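Local coordinates for alanine racemase (Corynebacterium glutamicum, PDB 2DY3), which binds pyridoxal-5'-phosphate and belongs to the alanine racemase family, with a TIM-barrel-type N-terminal domain and a distinct C-terminal domain, at residues 76-81 with 118-123; 95-100 with 151-156. One frame throughout, in Å; residues are numbered along the deposited sequence.

Interaction 1. Residues 76-81 with 118-123; sequences EVLCWI and RVSIKI. With PLP (pyridoxal-5'-phosphate), chain F.
Glu76 and Arg118 form a salt bridge between two strands of the parallel sheet that are not direct neighbours, Glu76 OE1 lying 3.1 Å from Arg118 NH2. The carboxylate reaches the edge of the guanidinium near its plane, but the two flat groups are turned 61° apart, and the same NH2 is the nitrogen nearest to both oxygens, so this is a single-nitrogen contact. With CG anti to the backbone N (chi1 180°), Glu76 runs out as an extended chain, while Arg118 bends at chi3 to meet it at about a right angle. Deeper in, the contact turns apolar: Leu78 CD1 rests 3.9 Å from Ser120 CB. Leu78 CG also lies at the edge of the Trp80 indole, one face of which lies against PLP. The methyl C2A of PLP sits 3.5 Å from Trp80 CE2, offset toward the rim, and Trp80 CZ2 is 3.6 Å from PLP C2. Ser199, Tyr38 and Tyr346 are among the hydrogen-bonding partners of PLP. The closer partner of Arg118 is Asp97, on the strand between, whose carboxylate oxygens face NE and NH2; Glu76 shares NH2. One guanidinium thus serves two neighbouring acids, and its charge probably offsets the repulsion between them.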
loop_
_atom_site.group_PDB
_atom_site.type_symbol
_atom_site.label_atom_id
_atom_site.label_comp_id
_atom_site.label_asym_id
_atom_site.label_seq_id
_atom_site.Cartn_x
_atom_site.Cartn_y
_atom_site.Cartn_z
ATOM N N GLU B 76 -0.474 8.403 -27.617
ATOM C CA GLU B 76 -0.631 9.704 -26.982
ATOM C C GLU B 76 -0.749 9.453 -25.468
ATOM O O GLU B 76 -1.457 8.537 -25.044
ATOM C CB GLU B 76 -1.912 10.344 -27.514
ATOM C CG GLU B 76 -2.260 11.703 -26.964
ATOM C CD GLU B 76 -3.578 12.209 -27.523
ATOM O OE1 GLU B 76 -3.766 12.124 -28.756
ATOM O OE2 GLU B 76 -4.424 12.696 -26.739
ATOM N N VAL B 77 -0.051 10.251 -24.665
ATOM C CA VAL B 77 -0.087 10.109 -23.210
ATOM C C VAL B 77 -0.405 11.447 -22.536
ATOM O O VAL B 77 0.225 12.458 -22.830
ATOM C CB VAL B 77 1.266 9.583 -22.656
ATOM C CG1 VAL B 77 1.248 9.599 -21.116
ATOM C CG2 VAL B 77 1.518 8.156 -23.150
ATOM N N LEU B 78 -1.384 11.443 -21.633
ATOM C CA LEU B 78 -1.790 12.652 -20.912
ATOM C C LEU B 78 -1.513 12.527 -19.412
ATOM O O LEU B 78 -1.796 11.503 -18.797
ATOM C CB LEU B 78 -3.277 12.931 -21.132
ATOM C CG LEU B 78 -3.886 14.137 -20.401
ATOM C CD1 LEU B 78 -3.207 15.443 -20.812
ATOM C CD2 LEU B 78 -5.368 14.196 -20.720
ATOM N N CYS B 79 -0.962 13.589 -18.837
ATOM C CA CYS B 79 -0.620 13.648 -17.418
ATOM C C CYS B 79 -1.337 14.867 -16.813
ATOM O O CYS B 79 -1.276 15.964 -17.365
ATOM C CB CYS B 79 0.917 13.747 -17.319
ATOM S SG CYS B 79 1.625 14.599 -15.930
ATOM N N TRP B 80 -2.027 14.693 -15.691
ATOM C CA TRP B 80 -2.745 15.832 -15.122
ATOM C C TRP B 80 -2.413 16.296 -13.703
ATOM O O TRP B 80 -3.057 17.211 -13.192
ATOM C CB TRP B 80 -4.262 15.614 -15.257
ATOM C CG TRP B 80 -4.738 14.283 -14.779
ATOM C CD1 TRP B 80 -4.913 13.890 -13.486
ATOM C CD2 TRP B 80 -5.053 13.147 -15.592
ATOM N NE1 TRP B 80 -5.313 12.575 -13.442
ATOM C CE2 TRP B 80 -5.405 12.097 -14.722
ATOM C CE3 TRP B 80 -5.068 12.915 -16.972
ATOM C CZ2 TRP B 80 -5.764 10.834 -15.185
ATOM C CZ3 TRP B 80 -5.425 11.659 -17.430
ATOM C CH2 TRP B 80 -5.768 10.634 -16.540
ATOM N N ILE B 81 -1.420 15.687 -13.064
ATOM C CA ILE B 81 -1.035 16.113 -11.719
ATOM C C ILE B 81 0.465 16.369 -11.659
ATOM O O ILE B 81 1.266 15.445 -11.521
ATOM C CB ILE B 81 -1.414 15.069 -10.634
ATOM C CG1 ILE B 81 -2.933 14.897 -10.577
ATOM C CG2 ILE B 81 -0.939 15.542 -9.277
ATOM C CD1 ILE B 81 -3.405 13.922 -9.506
ATOM N N ARG B 118 2.510 19.956 -26.483
ATOM C CA ARG B 118 1.115 19.520 -26.509
ATOM C C ARG B 118 0.508 19.654 -25.112
ATOM O O ARG B 118 1.033 19.108 -24.137
ATOM C CB ARG B 118 1.008 18.058 -26.975
ATOM C CG ARG B 118 1.083 17.863 -28.500
ATOM C CD ARG B 118 1.277 16.397 -28.886
ATOM N NE ARG B 118 0.181 15.544 -28.423
ATOM C CZ ARG B 118 -1.005 15.448 -29.018
ATOM N NH1 ARG B 118 -1.263 16.150 -30.116
ATOM N NH2 ARG B 118 -1.939 14.660 -28.506
ATOM N N VAL B 119 -0.593 20.391 -25.019
ATOM C CA VAL B 119 -1.267 20.580 -23.747
ATOM C C VAL B 119 -2.769 20.337 -23.870
ATOM O O VAL B 119 -3.349 20.422 -24.957
ATOM C CB VAL B 119 -1.060 22.020 -23.189
ATOM C CG1 VAL B 119 0.412 22.319 -23.013
ATOM C CG2 VAL B 119 -1.704 23.032 -24.117
ATOM N N SER B 120 -3.391 20.019 -22.742
ATOM C CA SER B 120 -4.828 19.807 -22.694
ATOM C C SER B 120 -5.295 20.634 -21.509
ATOM O O SER B 120 -4.758 20.506 -20.409
ATOM C CB SER B 120 -5.148 18.327 -22.487
ATOM O OG SER B 120 -6.549 18.134 -22.398
ATOM N N ILE B 121 -6.274 21.501 -21.725
ATOM C CA ILE B 121 -6.745 22.347 -20.641
ATOM C C ILE B 121 -7.710 21.624 -19.714
ATOM O O ILE B 121 -8.774 21.180 -20.141
ATOM C CB ILE B 121 -7.454 23.616 -21.167
ATOM C CG1 ILE B 121 -6.601 24.304 -22.236
ATOM C CG2 ILE B 121 -7.674 24.585 -20.020
ATOM C CD1 ILE B 121 -7.303 25.475 -22.907
ATOM N N LYS B 122 -7.322 21.494 -18.447
ATOM C CA LYS B 122 -8.186 20.858 -17.467
ATOM C C LYS B 122 -9.143 21.948 -17.001
ATOM O O LYS B 122 -8.716 22.994 -16.503
ATOM C CB LYS B 122 -7.383 20.328 -16.278
ATOM C CG LYS B 122 -8.265 19.763 -15.172
ATOM C CD LYS B 122 -7.442 19.069 -14.093
ATOM C CE LYS B 122 -8.306 18.718 -12.892
ATOM N NZ LYS B 122 -9.394 17.792 -13.249
ATOM N N ILE B 123 -10.432 21.704 -17.176
ATOM C CA ILE B 123 -11.445 22.679 -16.802
ATOM C C ILE B 123 -12.142 22.390 -15.479
ATOM O O ILE B 123 -12.637 21.289 -15.257
ATOM C CB ILE B 123 -12.543 22.779 -17.884
ATOM C CG1 ILE B 123 -11.943 23.293 -19.195
ATOM C CG2 ILE B 123 -13.673 23.694 -17.395
ATOM C CD1 ILE B 123 -11.332 24.687 -19.090
HETATM N N1 PLP F . -9.943 10.753 -15.619
HETATM C C2 PLP F . -9.251 11.330 -14.550
HETATM C C2A PLP F . -8.869 12.800 -14.617
HETATM C C3 PLP F . -8.932 10.527 -13.429
HETATM O O3 PLP F . -8.256 11.078 -12.360
HETATM C C4 PLP F . -9.313 9.149 -13.414
HETATM C C4A PLP F . -9.024 8.230 -12.199
HETATM C C5 PLP F . -10.037 8.611 -14.535
HETATM C C6 PLP F . -10.333 9.423 -15.617
HETATM C C5A PLP F . -10.501 7.187 -14.592
HETATM O O4P PLP F . -11.757 7.036 -13.943
HETATM P P PLP F . -12.590 5.653 -13.786
HETATM O O1P PLP F . -11.727 4.653 -13.169
HETATM O O2P PLP F . -13.696 6.070 -12.923
HETATM O O3P PLP F . -12.963 5.319 -15.178
#

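Interaction 2. Residues 95-100 with 151-156; sequences NIDLAV and EVTGMF
Ala99 meets Phe156 at the rim of its ring: the CB methyl lies near the ring plane, 3.8 Å from Phe156 CZ and about as far from Phe156 CE1. This is the close-packed part of the contact, buried and wholly apolar. The phenyl gets there because its CG stands between the backbone N and the carbonyl carbon (chi1 68°), a rotation that swings the ring back over the intervening strand 117-122, where it touches Ser120 and Lys122. Further round, Phe156 meets the His195 ring with planes only about 15° apart and packs on Arg214, a residue of the PLP pocket; its side chain comes to about 5 Å from the bound PLP. The other end is looser. There Asp97 OD1 comes no nearer than 4.2 Å to Thr153 CG2, beyond van der Waals contact, and Thr153 is partly exposed to solvent. Nor does the carboxylate depend on the threonine, since both of its oxygens are hydrogen-bonded outside the pair and Arg118 is its salt-bridge partner. No hydrogen bond joins the two segments. Side-chain packing alone links them directly, apolar on the side toward PLP and giving way to a polar margin at the Asp97 end.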
loop_
_atom_site.group_PDB
_atom_site.type_symbol
_atom_site.label_atom_id
_atom_site.label_comp_id
_atom_site.label_asym_id
_atom_site.label_seq_id
_atom_site.Cartn_x
_atom_site.Cartn_y
_atom_site.Cartn_z
ATOM N N ASN B 95 7.533 13.645 -25.295
ATOM C CA ASN B 95 6.250 13.701 -25.990
ATOM C C ASN B 95 5.079 13.349 -25.080
ATOM O O ASN B 95 4.179 12.602 -25.458
ATOM C CB ASN B 95 6.266 12.776 -27.215
ATOM C CG ASN B 95 4.986 12.868 -28.033
ATOM O OD1 ASN B 95 4.476 13.963 -28.296
ATOM N ND2 ASN B 95 4.467 11.717 -28.449
ATOM N N ILE B 96 5.102 13.892 -23.872
ATOM C CA ILE B 96 4.028 13.666 -22.917
ATOM C C ILE B 96 3.156 14.919 -22.881
ATOM O O ILE B 96 3.659 16.027 -22.693
ATOM C CB ILE B 96 4.586 13.395 -21.495
ATOM C CG1 ILE B 96 5.324 12.055 -21.480
ATOM C CG2 ILE B 96 3.446 13.401 -20.474
ATOM C CD1 ILE B 96 6.127 11.799 -20.219
ATOM N N ASP B 97 1.855 14.750 -23.097
ATOM C CA ASP B 97 0.940 15.881 -23.054
ATOM C C ASP B 97 0.746 16.291 -21.597
ATOM O O ASP B 97 0.628 15.440 -20.717
ATOM C CB ASP B 97 -0.423 15.511 -23.654
ATOM C CG ASP B 97 -0.362 15.252 -25.149
ATOM O OD1 ASP B 97 -1.429 15.282 -25.786
ATOM O OD2 ASP B 97 0.739 15.016 -25.686
ATOM N N LEU B 98 0.717 17.595 -21.347
ATOM C CA LEU B 98 0.532 18.105 -19.998
ATOM C C LEU B 98 -0.775 18.863 -19.899
ATOM O O LEU B 98 -1.118 19.647 -20.788
ATOM C CB LEU B 98 1.675 19.051 -19.617
ATOM C CG LEU B 98 3.080 18.470 -19.500
ATOM C CD1 LEU B 98 4.070 19.593 -19.226
ATOM C CD2 LEU B 98 3.113 17.424 -18.390
ATOM N N ALA B 99 -1.511 18.628 -18.821
ATOM C CA ALA B 99 -2.769 19.330 -18.609
ATOM C C ALA B 99 -2.491 20.706 -18.006
ATOM O O ALA B 99 -1.603 20.855 -17.164
ATOM C CB ALA B 99 -3.663 18.533 -17.661
ATOM N N VAL B 100 -3.237 21.709 -18.450
ATOM C CA VAL B 100 -3.107 23.045 -17.891
ATOM C C VAL B 100 -4.151 23.043 -16.774
ATOM O O VAL B 100 -5.349 23.068 -17.052
ATOM C CB VAL B 100 -3.474 24.137 -18.927
ATOM C CG1 VAL B 100 -3.186 25.520 -18.349
ATOM C CG2 VAL B 100 -2.686 23.920 -20.213
ATOM N N GLU B 151 0.564 23.798 -28.546
ATOM C CA GLU B 151 -0.594 23.318 -29.287
ATOM C C GLU B 151 -1.642 22.786 -28.314
ATOM O O GLU B 151 -1.433 21.764 -27.661
ATOM C CB GLU B 151 -0.225 22.200 -30.263
ATOM C CG GLU B 151 -1.454 21.711 -31.033
ATOM C CD GLU B 151 -1.278 20.355 -31.699
ATOM O OE1 GLU B 151 -2.273 19.849 -32.262
ATOM O OE2 GLU B 151 -0.163 19.794 -31.669
ATOM N N VAL B 152 -2.758 23.490 -28.205
ATOM C CA VAL B 152 -3.825 23.059 -27.326
ATOM C C VAL B 152 -4.597 21.992 -28.088
ATOM O O VAL B 152 -5.340 22.298 -29.015
ATOM C CB VAL B 152 -4.761 24.228 -26.971
ATOM C CG1 VAL B 152 -5.934 23.727 -26.145
ATOM C CG2 VAL B 152 -3.986 25.292 -26.202
ATOM N N THR B 153 -4.410 20.737 -27.699
ATOM C CA THR B 153 -5.072 19.624 -28.364
ATOM C C THR B 153 -6.549 19.507 -28.012
ATOM O O THR B 153 -7.307 18.824 -28.708
ATOM C CB THR B 153 -4.398 18.293 -28.016
ATOM O OG1 THR B 153 -5.001 17.249 -28.791
ATOM C CG2 THR B 153 -4.566 17.982 -26.527
ATOM N N GLY B 154 -6.944 20.169 -26.928
ATOM C CA GLY B 154 -8.331 20.143 -26.494
ATOM C C GLY B 154 -8.457 20.455 -25.014
ATOM O O GLY B 154 -7.516 20.955 -24.392
ATOM N N MET B 155 -9.631 20.180 -24.452
ATOM C CA MET B 155 -9.875 20.394 -23.029
ATOM C C MET B 155 -10.684 19.226 -22.475
ATOM O O MET B 155 -11.312 18.465 -23.218
ATOM C CB MET B 155 -10.614 21.718 -22.771
ATOM C CG MET B 155 -11.916 21.908 -23.530
ATOM S SD MET B 155 -12.834 23.342 -22.909
ATOM C CE MET B 155 -11.778 24.676 -23.404
ATOM N N PHE B 156 -10.653 19.074 -21.162
ATOM C CA PHE B 156 -11.371 17.986 -20.535
ATOM C C PHE B 156 -11.758 18.395 -19.129
ATOM O O PHE B 156 -11.193 19.329 -18.566
ATOM C CB PHE B 156 -10.487 16.731 -20.468
ATOM C CG PHE B 156 -9.319 16.863 -19.527
ATOM C CD1 PHE B 156 -8.262 17.706 -19.822
ATOM C CD2 PHE B 156 -9.289 16.152 -18.341
ATOM C CE1 PHE B 156 -7.192 17.833 -18.949
ATOM C CE2 PHE B 156 -8.228 16.277 -17.465
ATOM C CZ PHE B 156 -7.176 17.119 -17.769
#

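Overall arrangement
Interactions 1 and 2 illustrate how a parallel barrel ties together strands that are not adjacent: each pairs strands two places apart. In the sheet the order is 76-81, 97-100, 117-122, 150-156, the same as along the chain, so the two contacts alternate and each has a strand of the other between its own. Their centres are about 4 Å apart. Backbone bonds join strand 97-100 to both its neighbours, with Val77 O to Asp97 N and Ser120 O to Val100 N, each 2.8 Å, as probable hydrogen bonds. All four strands belong to the N-terminal, TIM-barrel-type domain, and together they form a continuous wall that brings Trp80 and Phe156 toward the PLP site.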